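Local coordinates for FACT complex subunit SPT16 (Ashbya gossypii, PDB 6A8M), which probably acts as a histone chaperone subunit of the FACT complex that reorganises nucleosomes during transcription, replication and repair, this chain being its N-terminal peptidase-like domain, at residues Ser171-Lys177 / Arg387-Asp393; Thr338-Asp344 / Val379-Asp385; Phe12-Leu16 / Asn54-Gly58. All blocks are in the same frame, centred on the assembly; numbering follows the deposited sequence.

Interaction 1 of 3, residues Ser171-Lys177 / Arg387-Asp393; sequences SSLWAVK and RKVENGD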
loop_
_atom_site.group_PDB
_atom_site.type_symbol
_atom_site.label_atom_id
_atom_site.label_comp_id
_atom_site.label_asym_id
_atom_site.label_seq_id
_atom_site.Cartn_x
_atom_site.Cartn_y
_atom_site.Cartn_z
ATOM N N SER A 171 7.168 -0.055 -9.575
ATOM C CA SER A 171 5.912 0.656 -9.337
ATOM C C SER A 171 5.028 0.648 -10.585
ATOM O O SER A 171 3.819 0.386 -10.503
ATOM C CB SER A 171 6.208 2.087 -8.894
ATOM O OG SER A 171 5.047 2.896 -8.981
ATOM N N SER A 172 5.617 0.954 -11.752
ATOM C CA SER A 172 4.858 0.922 -13.002
ATOM C C SER A 172 4.366 -0.485 -13.320
ATOM O O SER A 172 3.248 -0.664 -13.815
ATOM C CB SER A 172 5.720 1.445 -14.149
ATOM O OG SER A 172 6.197 2.741 -13.845
ATOM N N LEU A 173 5.194 -1.496 -13.063
ATOM C CA LEU A 173 4.806 -2.867 -13.373
ATOM C C LEU A 173 3.636 -3.326 -12.508
ATOM O O LEU A 173 2.753 -4.048 -12.990
ATOM C CB LEU A 173 6.011 -3.781 -13.184
ATOM C CG LEU A 173 5.848 -5.285 -13.325
ATOM C CD1 LEU A 173 5.840 -5.667 -14.789
ATOM C CD2 LEU A 173 6.994 -5.955 -12.584
ATOM N N TRP A 174 3.609 -2.914 -11.234
ATOM C CA TRP A 174 2.614 -3.343 -10.240
ATOM C C TRP A 174 1.318 -2.558 -10.298
ATOM O O TRP A 174 0.341 -2.958 -9.652
ATOM C CB TRP A 174 3.155 -3.175 -8.800
ATOM C CG TRP A 174 4.222 -4.085 -8.451
ATOM C CD1 TRP A 174 4.439 -5.330 -8.959
ATOM C CD2 TRP A 174 5.264 -3.841 -7.520
ATOM N NE1 TRP A 174 5.570 -5.879 -8.389
ATOM C CE2 TRP A 174 6.097 -4.981 -7.511
ATOM C CE3 TRP A 174 5.585 -2.767 -6.699
ATOM C CZ2 TRP A 174 7.221 -5.077 -6.695
ATOM C CZ3 TRP A 174 6.688 -2.870 -5.882
ATOM C CH2 TRP A 174 7.501 -4.020 -5.895
ATOM N N ALA A 175 1.293 -1.431 -11.010
ATOM C CA ALA A 175 0.238 -0.440 -10.810
ATOM C C ALA A 175 -1.145 -1.013 -11.119
ATOM O O ALA A 175 -2.080 -0.891 -10.319
ATOM C CB ALA A 175 0.515 0.778 -11.698
ATOM N N VAL A 176 -1.299 -1.611 -12.287
ATOM C CA VAL A 176 -2.612 -2.038 -12.753
ATOM C C VAL A 176 -3.009 -3.304 -12.006
ATOM O O VAL A 176 -2.233 -4.264 -11.926
ATOM C CB VAL A 176 -2.602 -2.260 -14.271
ATOM C CG1 VAL A 176 -3.845 -3.038 -14.706
ATOM C CG2 VAL A 176 -2.490 -0.913 -15.009
ATOM N N LYS A 177 -4.221 -3.310 -11.459
ATOM C CA LYS A 177 -4.699 -4.408 -10.635
ATOM C C LYS A 177 -5.538 -5.339 -11.496
ATOM O O LYS A 177 -6.430 -4.882 -12.222
ATOM C CB LYS A 177 -5.525 -3.876 -9.457
ATOM C CG LYS A 177 -4.724 -2.984 -8.503
ATOM C CD LYS A 177 -3.762 -3.817 -7.629
ATOM C CE LYS A 177 -2.774 -2.902 -6.889
ATOM N NZ LYS A 177 -1.726 -2.429 -7.833
ATOM N N ARG A 387 4.047 10.118 -14.368
ATOM C CA ARG A 387 3.190 8.944 -14.297
ATOM C C ARG A 387 1.835 9.302 -14.888
ATOM O O ARG A 387 1.468 10.476 -14.993
ATOM C CB ARG A 387 3.012 8.439 -12.855
ATOM C CG ARG A 387 4.317 8.177 -12.144
ATOM C CD ARG A 387 5.063 7.014 -12.757
ATOM N NE ARG A 387 4.313 5.761 -12.669
ATOM C CZ ARG A 387 4.393 4.910 -11.656
ATOM N NH1 ARG A 387 5.192 5.170 -10.622
ATOM N NH2 ARG A 387 3.674 3.794 -11.671
ATOM N N LYS A 388 1.103 8.269 -15.300
ATOM C CA LYS A 388 -0.185 8.430 -15.960
ATOM C C LYS A 388 -1.168 7.447 -15.350
ATOM O O LYS A 388 -0.822 6.286 -15.133
ATOM C CB LYS A 388 -0.063 8.198 -17.470
ATOM C CG LYS A 388 0.609 9.373 -18.189
ATOM C CD LYS A 388 0.603 9.231 -19.698
ATOM C CE LYS A 388 1.246 10.472 -20.313
ATOM N NZ LYS A 388 0.998 10.594 -21.774
ATOM N N VAL A 389 -2.368 7.930 -15.025
ATOM C CA VAL A 389 -3.423 7.057 -14.531
ATOM C C VAL A 389 -3.790 6.051 -15.606
ATOM O O VAL A 389 -3.912 6.391 -16.789
ATOM C CB VAL A 389 -4.655 7.880 -14.122
ATOM C CG1 VAL A 389 -5.816 6.965 -13.782
ATOM C CG2 VAL A 389 -4.332 8.768 -12.920
ATOM N N GLU A 390 -3.972 4.799 -15.201
ATOM C CA GLU A 390 -4.401 3.755 -16.121
ATOM C C GLU A 390 -5.635 3.076 -15.553
ATOM O O GLU A 390 -5.814 3.021 -14.335
ATOM C CB GLU A 390 -3.325 2.686 -16.332
ATOM C CG GLU A 390 -2.019 3.118 -16.996
ATOM C CD GLU A 390 -0.954 2.029 -16.859
ATOM O OE1 GLU A 390 -0.853 1.180 -17.773
ATOM O OE2 GLU A 390 -0.263 1.979 -15.809
ATOM N N ASN A 391 -6.471 2.547 -16.443
ATOM C CA ASN A 391 -7.554 1.665 -16.014
ATOM C C ASN A 391 -6.968 0.526 -15.185
ATOM O O ASN A 391 -5.937 -0.055 -15.543
ATOM C CB ASN A 391 -8.310 1.126 -17.234
ATOM C CG ASN A 391 -9.554 0.336 -16.857
ATOM O OD1 ASN A 391 -10.072 0.456 -15.744
ATOM N ND2 ASN A 391 -10.050 -0.468 -17.799
ATOM N N GLY A 392 -7.614 0.235 -14.054
ATOM C CA GLY A 392 -7.148 -0.783 -13.127
ATOM C C GLY A 392 -6.294 -0.271 -11.995
ATOM O O GLY A 392 -5.980 -1.044 -11.059
ATOM N N ASP A 393 -5.886 0.991 -12.041
ATOM C CA ASP A 393 -5.189 1.571 -10.903
ATOM C C ASP A 393 -6.144 1.749 -9.732
ATOM O O ASP A 393 -7.326 2.039 -9.911
ATOM C CB ASP A 393 -4.596 2.933 -11.259
ATOM C CG ASP A 393 -3.360 2.828 -12.142
ATOM O OD1 ASP A 393 -2.879 1.700 -12.379
ATOM O OD2 ASP A 393 -2.909 3.892 -12.624
HETATM O O HOH W 1 2.119 1.301 -15.446
#

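Interaction 2 of 3, residues Thr338-Asp344 / Val379-Asp385; sequences TPKQIYD and VLNNKND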
loop_
_atom_site.group_PDB
_atom_site.type_symbol
_atom_site.label_atom_id
_atom_site.label_comp_id
_atom_site.label_asym_id
_atom_site.label_seq_id
_atom_site.Cartn_x
_atom_site.Cartn_y
_atom_site.Cartn_z
ATOM N N THR A 338 -1.921 12.953 -15.337
ATOM C CA THR A 338 -0.751 12.909 -14.471
ATOM C C THR A 338 -1.132 13.262 -13.042
ATOM O O THR A 338 -2.152 13.910 -12.799
ATOM C CB THR A 338 0.321 13.892 -14.959
ATOM O OG1 THR A 338 -0.195 15.226 -14.913
ATOM C CG2 THR A 338 0.755 13.610 -16.405
ATOM N N PRO A 339 -0.336 12.826 -12.063
ATOM C CA PRO A 339 -0.512 13.332 -10.692
ATOM C C PRO A 339 -0.615 14.847 -10.620
ATOM O O PRO A 339 -1.456 15.390 -9.886
ATOM C CB PRO A 339 0.759 12.824 -9.991
ATOM C CG PRO A 339 1.094 11.524 -10.764
ATOM C CD PRO A 339 0.739 11.822 -12.173
ATOM N N LYS A 340 0.232 15.537 -11.388
ATOM C CA LYS A 340 0.248 16.994 -11.384
ATOM C C LYS A 340 -1.079 17.572 -11.859
ATOM O O LYS A 340 -1.590 18.524 -11.265
ATOM C CB LYS A 340 1.384 17.500 -12.259
ATOM C CG LYS A 340 1.474 19.024 -12.336
ATOM C CD LYS A 340 2.672 19.429 -13.157
ATOM C CE LYS A 340 2.696 20.929 -13.400
ATOM N NZ LYS A 340 3.834 21.333 -14.283
ATOM N N GLN A 341 -1.651 17.019 -12.934
ATOM C CA GLN A 341 -2.941 17.519 -13.401
ATOM C C GLN A 341 -4.021 17.313 -12.348
ATOM O O GLN A 341 -4.881 18.182 -12.142
ATOM C CB GLN A 341 -3.326 16.819 -14.707
ATOM C CG GLN A 341 -2.520 17.286 -15.892
ATOM C CD GLN A 341 -2.667 16.396 -17.112
ATOM O OE1 GLN A 341 -3.003 15.219 -17.007
ATOM N NE2 GLN A 341 -2.402 16.962 -18.279
ATOM N N ILE A 342 -3.993 16.168 -11.662
ATOM C CA ILE A 342 -4.987 15.902 -10.630
ATOM C C ILE A 342 -4.805 16.858 -9.457
ATOM O O ILE A 342 -5.748 17.534 -9.031
ATOM C CB ILE A 342 -4.888 14.437 -10.175
ATOM C CG1 ILE A 342 -5.215 13.493 -11.327
ATOM C CG2 ILE A 342 -5.816 14.177 -9.013
ATOM C CD1 ILE A 342 -4.707 12.080 -11.102
ATOM N N TYR A 343 -3.586 16.936 -8.920
ATOM C CA TYR A 343 -3.357 17.832 -7.790
ATOM C C TYR A 343 -3.660 19.282 -8.174
ATOM O O TYR A 343 -4.326 20.002 -7.421
ATOM C CB TYR A 343 -1.918 17.700 -7.260
ATOM C CG TYR A 343 -1.734 18.561 -6.044
ATOM C CD1 TYR A 343 -2.253 18.168 -4.819
ATOM C CD2 TYR A 343 -1.115 19.803 -6.144
ATOM C CE1 TYR A 343 -2.144 18.964 -3.711
ATOM C CE2 TYR A 343 -0.993 20.620 -5.039
ATOM C CZ TYR A 343 -1.516 20.188 -3.827
ATOM O OH TYR A 343 -1.408 20.986 -2.727
ATOM N N ASP A 344 -3.169 19.738 -9.338
ATOM C CA ASP A 344 -3.427 21.127 -9.736
ATOM C C ASP A 344 -4.921 21.394 -9.926
ATOM O O ASP A 344 -5.392 22.499 -9.639
ATOM C CB ASP A 344 -2.657 21.476 -11.010
ATOM C CG ASP A 344 -1.169 21.656 -10.770
ATOM O OD1 ASP A 344 -0.771 21.639 -9.592
ATOM O OD2 ASP A 344 -0.412 21.847 -11.760
ATOM N N VAL A 379 2.728 9.642 -6.123
ATOM C CA VAL A 379 2.025 10.533 -5.208
ATOM C C VAL A 379 1.299 11.589 -6.025
ATOM O O VAL A 379 1.834 12.100 -7.021
ATOM C CB VAL A 379 3.003 11.170 -4.201
ATOM C CG1 VAL A 379 2.308 12.196 -3.358
ATOM C CG2 VAL A 379 3.595 10.084 -3.266
ATOM N N LEU A 380 0.075 11.933 -5.603
ATOM C CA LEU A 380 -0.740 12.883 -6.354
ATOM C C LEU A 380 -0.389 14.293 -5.897
ATOM O O LEU A 380 -1.099 14.922 -5.112
ATOM C CB LEU A 380 -2.221 12.566 -6.177
ATOM C CG LEU A 380 -2.619 11.149 -6.604
ATOM C CD1 LEU A 380 -4.115 10.889 -6.339
ATOM C CD2 LEU A 380 -2.297 10.929 -8.079
ATOM N N ASN A 381 0.752 14.788 -6.393
ATOM C CA ASN A 381 1.245 16.114 -6.048
ATOM C C ASN A 381 1.630 16.859 -7.320
ATOM O O ASN A 381 1.571 16.311 -8.433
ATOM C CB ASN A 381 2.425 16.007 -5.076
ATOM C CG ASN A 381 3.602 15.239 -5.657
ATOM O OD1 ASN A 381 3.797 15.175 -6.870
ATOM N ND2 ASN A 381 4.419 14.670 -4.777
ATOM N N ASN A 382 2.065 18.117 -7.156
ATOM C CA ASN A 382 2.411 18.948 -8.309
ATOM C C ASN A 382 3.697 18.492 -8.995
ATOM O O ASN A 382 3.912 18.799 -10.179
ATOM C CB ASN A 382 2.527 20.423 -7.875
ATOM C CG ASN A 382 3.176 21.312 -8.943
ATOM O OD1 ASN A 382 4.405 21.443 -8.992
ATOM N ND2 ASN A 382 2.356 21.935 -9.793
ATOM N N LYS A 383 4.556 17.768 -8.291
ATOM C CA LYS A 383 5.880 17.485 -8.820
ATOM C C LYS A 383 5.860 16.386 -9.876
ATOM O O LYS A 383 6.634 16.445 -10.842
ATOM C CB LYS A 383 6.819 17.103 -7.672
ATOM N N ASN A 384 4.974 15.406 -9.738
ATOM C CA ASN A 384 5.026 14.210 -10.578
ATOM C C ASN A 384 4.219 14.478 -11.852
ATOM O O ASN A 384 2.986 14.462 -11.829
ATOM C CB ASN A 384 4.504 13.000 -9.801
ATOM C CG ASN A 384 4.721 11.681 -10.551
ATOM O OD1 ASN A 384 4.693 11.646 -11.783
ATOM N ND2 ASN A 384 4.953 10.607 -9.811
ATOM N N ASP A 385 4.916 14.732 -12.964
ATOM C CA ASP A 385 4.304 14.835 -14.290
ATOM C C ASP A 385 4.713 13.668 -15.184
ATOM O O ASP A 385 4.531 13.729 -16.402
ATOM C CB ASP A 385 4.633 16.183 -14.950
ATOM C CG ASP A 385 6.126 16.382 -15.184
ATOM O OD1 ASP A 385 6.904 15.480 -14.789
ATOM O OD2 ASP A 385 6.497 17.434 -15.753
HETATM O O HOH W 2 5.687 20.019 -11.792
HETATM O O HOH W 3 4.956 19.696 -16.532
#

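Interaction 3 of 3, residues Phe12-Leu16 / Asn54-Gly58; sequences FENRL and NWLLG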
loop_
_atom_site.group_PDB
_atom_site.type_symbol
_atom_site.label_atom_id
_atom_site.label_comp_id
_atom_site.label_asym_id
_atom_site.label_seq_id
_atom_site.Cartn_x
_atom_site.Cartn_y
_atom_site.Cartn_z
ATOM N N PHE A 12 1.391 -16.346 -11.021
ATOM C CA PHE A 12 2.853 -16.332 -10.937
ATOM C C PHE A 12 3.476 -16.233 -12.320
ATOM O O PHE A 12 4.364 -15.413 -12.546
ATOM C CB PHE A 12 3.347 -17.591 -10.225
ATOM C CG PHE A 12 4.839 -17.753 -10.230
ATOM C CD1 PHE A 12 5.623 -17.117 -9.281
ATOM C CD2 PHE A 12 5.463 -18.559 -11.172
ATOM C CE1 PHE A 12 7.012 -17.265 -9.282
ATOM C CE2 PHE A 12 6.849 -18.720 -11.182
ATOM C CZ PHE A 12 7.622 -18.068 -10.226
ATOM N N GLU A 13 3.004 -17.059 -13.266
ATOM C CA GLU A 13 3.556 -17.050 -14.617
ATOM C C GLU A 13 3.359 -15.698 -15.302
ATOM O O GLU A 13 4.303 -15.122 -15.852
ATOM C CB GLU A 13 2.914 -18.175 -15.441
ATOM C CG GLU A 13 3.424 -18.228 -16.866
ATOM C CD GLU A 13 2.801 -19.338 -17.690
ATOM O OE1 GLU A 13 2.508 -20.432 -17.152
ATOM O OE2 GLU A 13 2.623 -19.109 -18.900
ATOM N N ASN A 14 2.134 -15.170 -15.274
ATOM C CA ASN A 14 1.858 -13.915 -15.971
ATOM C C ASN A 14 2.666 -12.763 -15.389
ATOM O O ASN A 14 3.180 -11.917 -16.132
ATOM C CB ASN A 14 0.366 -13.599 -15.908
ATOM C CG ASN A 14 -0.447 -14.496 -16.804
ATOM O OD1 ASN A 14 0.079 -15.077 -17.761
ATOM N ND2 ASN A 14 -1.731 -14.623 -16.506
ATOM N N ARG A 15 2.814 -12.729 -14.068
ATOM C CA ARG A 15 3.490 -11.603 -13.430
ATOM C C ARG A 15 5.002 -11.714 -13.569
ATOM O O ARG A 15 5.686 -10.710 -13.803
ATOM C CB ARG A 15 3.063 -11.511 -11.958
ATOM C CG ARG A 15 1.565 -11.196 -11.826
ATOM C CD ARG A 15 1.096 -11.052 -10.394
ATOM N NE ARG A 15 -0.357 -10.826 -10.310
ATOM C CZ ARG A 15 -1.061 -10.863 -9.182
ATOM N NH1 ARG A 15 -0.466 -11.133 -8.029
ATOM N NH2 ARG A 15 -2.388 -10.680 -9.212
ATOM N N LEU A 16 5.535 -12.927 -13.429
ATOM C CA LEU A 16 6.963 -13.138 -13.651
ATOM C C LEU A 16 7.349 -12.837 -15.090
ATOM O O LEU A 16 8.374 -12.194 -15.338
ATOM C CB LEU A 16 7.363 -14.565 -13.287
ATOM C CG LEU A 16 8.868 -14.829 -13.450
ATOM C CD1 LEU A 16 9.657 -13.859 -12.559
ATOM C CD2 LEU A 16 9.223 -16.269 -13.102
ATOM N N ASN A 54 4.961 -10.936 -2.520
ATOM C CA ASN A 54 3.514 -10.970 -2.402
ATOM C C ASN A 54 2.874 -10.932 -3.773
ATOM O O ASN A 54 1.871 -11.616 -4.020
ATOM C CB ASN A 54 3.033 -9.808 -1.543
ATOM C CG ASN A 54 3.329 -10.013 -0.078
ATOM O OD1 ASN A 54 3.461 -11.147 0.378
ATOM N ND2 ASN A 54 3.403 -8.919 0.672
ATOM N N TRP A 55 3.471 -10.161 -4.689
ATOM C CA TRP A 55 2.956 -10.050 -6.054
ATOM C C TRP A 55 3.176 -11.337 -6.844
ATOM O O TRP A 55 2.248 -11.862 -7.471
ATOM C CB TRP A 55 3.629 -8.864 -6.762
ATOM C CG TRP A 55 3.016 -8.478 -8.092
ATOM C CD1 TRP A 55 1.723 -8.053 -8.318
ATOM C CD2 TRP A 55 3.669 -8.461 -9.367
ATOM N NE1 TRP A 55 1.548 -7.780 -9.652
ATOM C CE2 TRP A 55 2.728 -8.004 -10.313
ATOM C CE3 TRP A 55 4.969 -8.755 -9.793
ATOM C CZ2 TRP A 55 3.030 -7.875 -11.669
ATOM C CZ3 TRP A 55 5.276 -8.618 -11.134
ATOM C CH2 TRP A 55 4.304 -8.189 -12.066
ATOM N N LEU A 56 4.399 -11.872 -6.826
ATOM C CA LEU A 56 4.667 -13.052 -7.647
ATOM C C LEU A 56 4.024 -14.302 -7.068
ATOM O O LEU A 56 3.490 -15.138 -7.816
ATOM C CB LEU A 56 6.179 -13.274 -7.777
ATOM C CG LEU A 56 7.014 -12.297 -8.601
ATOM C CD1 LEU A 56 8.460 -12.736 -8.467
ATOM C CD2 LEU A 56 6.590 -12.235 -10.074
ATOM N N LEU A 57 4.097 -14.459 -5.743
ATOM C CA LEU A 57 3.814 -15.719 -5.073
ATOM C C LEU A 57 2.563 -15.690 -4.219
ATOM O O LEU A 57 1.999 -16.759 -3.952
ATOM C CB LEU A 57 4.993 -16.115 -4.174
ATOM C CG LEU A 57 6.322 -16.213 -4.914
ATOM C CD1 LEU A 57 7.469 -16.254 -3.909
ATOM C CD2 LEU A 57 6.335 -17.421 -5.828
ATOM N N GLY A 58 2.116 -14.508 -3.790
ATOM C CA GLY A 58 1.038 -14.398 -2.827
ATOM C C GLY A 58 1.481 -14.471 -1.390
ATOM O O GLY A 58 0.652 -14.271 -0.494
HETATM O O HOH W 4 -0.574 -11.154 -4.666
#

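Interaction 1 of 3, residues Ser171-Lys177 / Arg387-Asp393
Arg-387 grips the hydroxyl of Ser-171 end-on, with both terminal nitrogens on the one atom. NH1 donates to Ser-171 OG at 2.8 Å (156°), and NH2 to the same OG at 3.2 Å. OG lies in the guanidinium plane. It is also bonded to Asp-375. Ser-172 OG sits over one guanidinium face, toward its rim. Bends at chi2 and chi3 curl the arginine chain back so that its end meets the helix. A leucine in place of this arginine has no N-H groups to offer, and Ser-171 OG would probably be left with Asp-375 but without the two bonds that tie the helix end to the loop.

Segment 171-177 is the end of helix 167-174 and the link beyond it. The contact thus probably joins the N-terminal lobe to the M24-type domain, in a loop of which 387-393 lies. The second direct polar tie is a backbone one: Lys-177 N to Gly-392 O, 2.9 Å. A water bridges Ser-172 O and Glu-390 OE2.

Van der Waals contact gathers round Val-176, whose CG2 packs on Asn-391 O (3.6 Å) and on the carboxylate of Glu-390. Gly-392, in a type II turn from Glu-390 to Asp-393, has positive phi (95°). A side chain there would clash with Val-176 CG1.

Interaction 2 of 3, residues Thr338-Asp344 / Val379-Asp385
Lys-340 N donates to Asn-384 O at 3.0 Å, tying the first turn of helix 339-353 to the loop after strand 379-381. The M24 family has the pita-bread fold, and here a helix packs beside the edge strand of its antiparallel sheet. The helix and strand segments cross at -52°, with axes 6.1 Å apart at closest. Thr-338 is the N-cap and forms a capping box with Gln-341.

Pro-339 is wedged against the loop. Its CG rests 3.6 Å from Asn-384 CG. Its CB faces Val-379 O and Asn-384 O, and also touches Leu-380 CD2. That same methyl meets Ile-342 CD1 at 4.0 Å.

Tyr-343 has CG anti to the backbone N (chi1 -176°), which brings CB and the near part of the ring against the backbone of Leu-380 to Asn-382. CD1 lies 3.5 Å from Leu-380 O, and CD2 lies near Asn-382 N. The tyrosine hydroxyl bonds to Thr-362 O.

Lys-340 runs extended beside Asn-382, with CG 3.3 Å from Asn-382 O. A water links Lys-340 NZ to Asp-385 OD2.

Asn-381 OD1 holds the loop in an Asx motif, accepting from Asn-384 N. Asn-382 ND2 reaches the syn lone pair of Asp-344 OD1 at 3.1 Å, and the bond is almost straight (177°).

Interaction 3 of 3, residues Phe12-Leu16 / Asn54-Gly58
Helix 9-22 and the last turn of helix 48-57 come close at Phe-12 and Leu-56, whose CA atoms are 5.0 Å apart. The approach is tight enough for a CA-H...O contact, Phe-12 CA to Leu-56 O at 3.4 Å.

Arg-15 and Trp-55 bury much of the surface. The arginine chain is extended from CG to NE and runs over one face of the indole. Its CB and CG lie over the six-membered ring. CD lies over the five-membered ring, 3.5 Å from the centroid and 15° off the normal, a CH-pi contact. The guanidinium then stacks flat on Trp-55, its plane tilted by 8°. The guanidinium turns an edge to the backbone, and its NH1 donates to Trp-55 O at 2.9 Å. This bond lies in the carbonyl plane, on a lone pair, and in the guanidinium plane too. Ring and carbonyl of one residue thus fix how the guanidinium is turned. NH2 forms a salt bridge with Asp-178, and Trp-174 packs edge-to-face with the Trp-55 ring.

The other side chains that touch are apolar. Phe-12 has CG anti to the backbone N (chi1 173°) and lies alongside Leu-57, with CE1 3.5 Å from Leu-57 CD2. Leu-56 O meets the Phe-12 ring at its edge, in plane, 3.3 Å from CD1. Leu-56 CD2 reaches Leu-16 and lies 3.6 Å from Leu-16 N.

The whole is close helix-helix packing within the Spt16 N-terminal lobe, an AMP_N-like domain.

Overall arrangement
The three contacts step across the two domains. Interactions 1 and 3 are buried; interaction 2 is partly buried. Interactions 1 and 2 both use the connection between strands 379-381 and 394-405, while interaction 3 uses helices 9-22 and 48-57. Interaction 1 touches both others: Trp-174 and Leu-173 pack on Trp-55 of interaction 3, and Val-389 packs on Ile-342 of interaction 2. Interactions 2 and 3 do not meet; their nearest atoms are about 18 Å apart. Chemistry follows place. Interaction 3 is aromatic and aliphatic around one arginine. Interaction 1, probably a join between domains, is more polar. Interaction 2 packs a proline and a leucine together and adds amides, carboxylates and waters on its more exposed side.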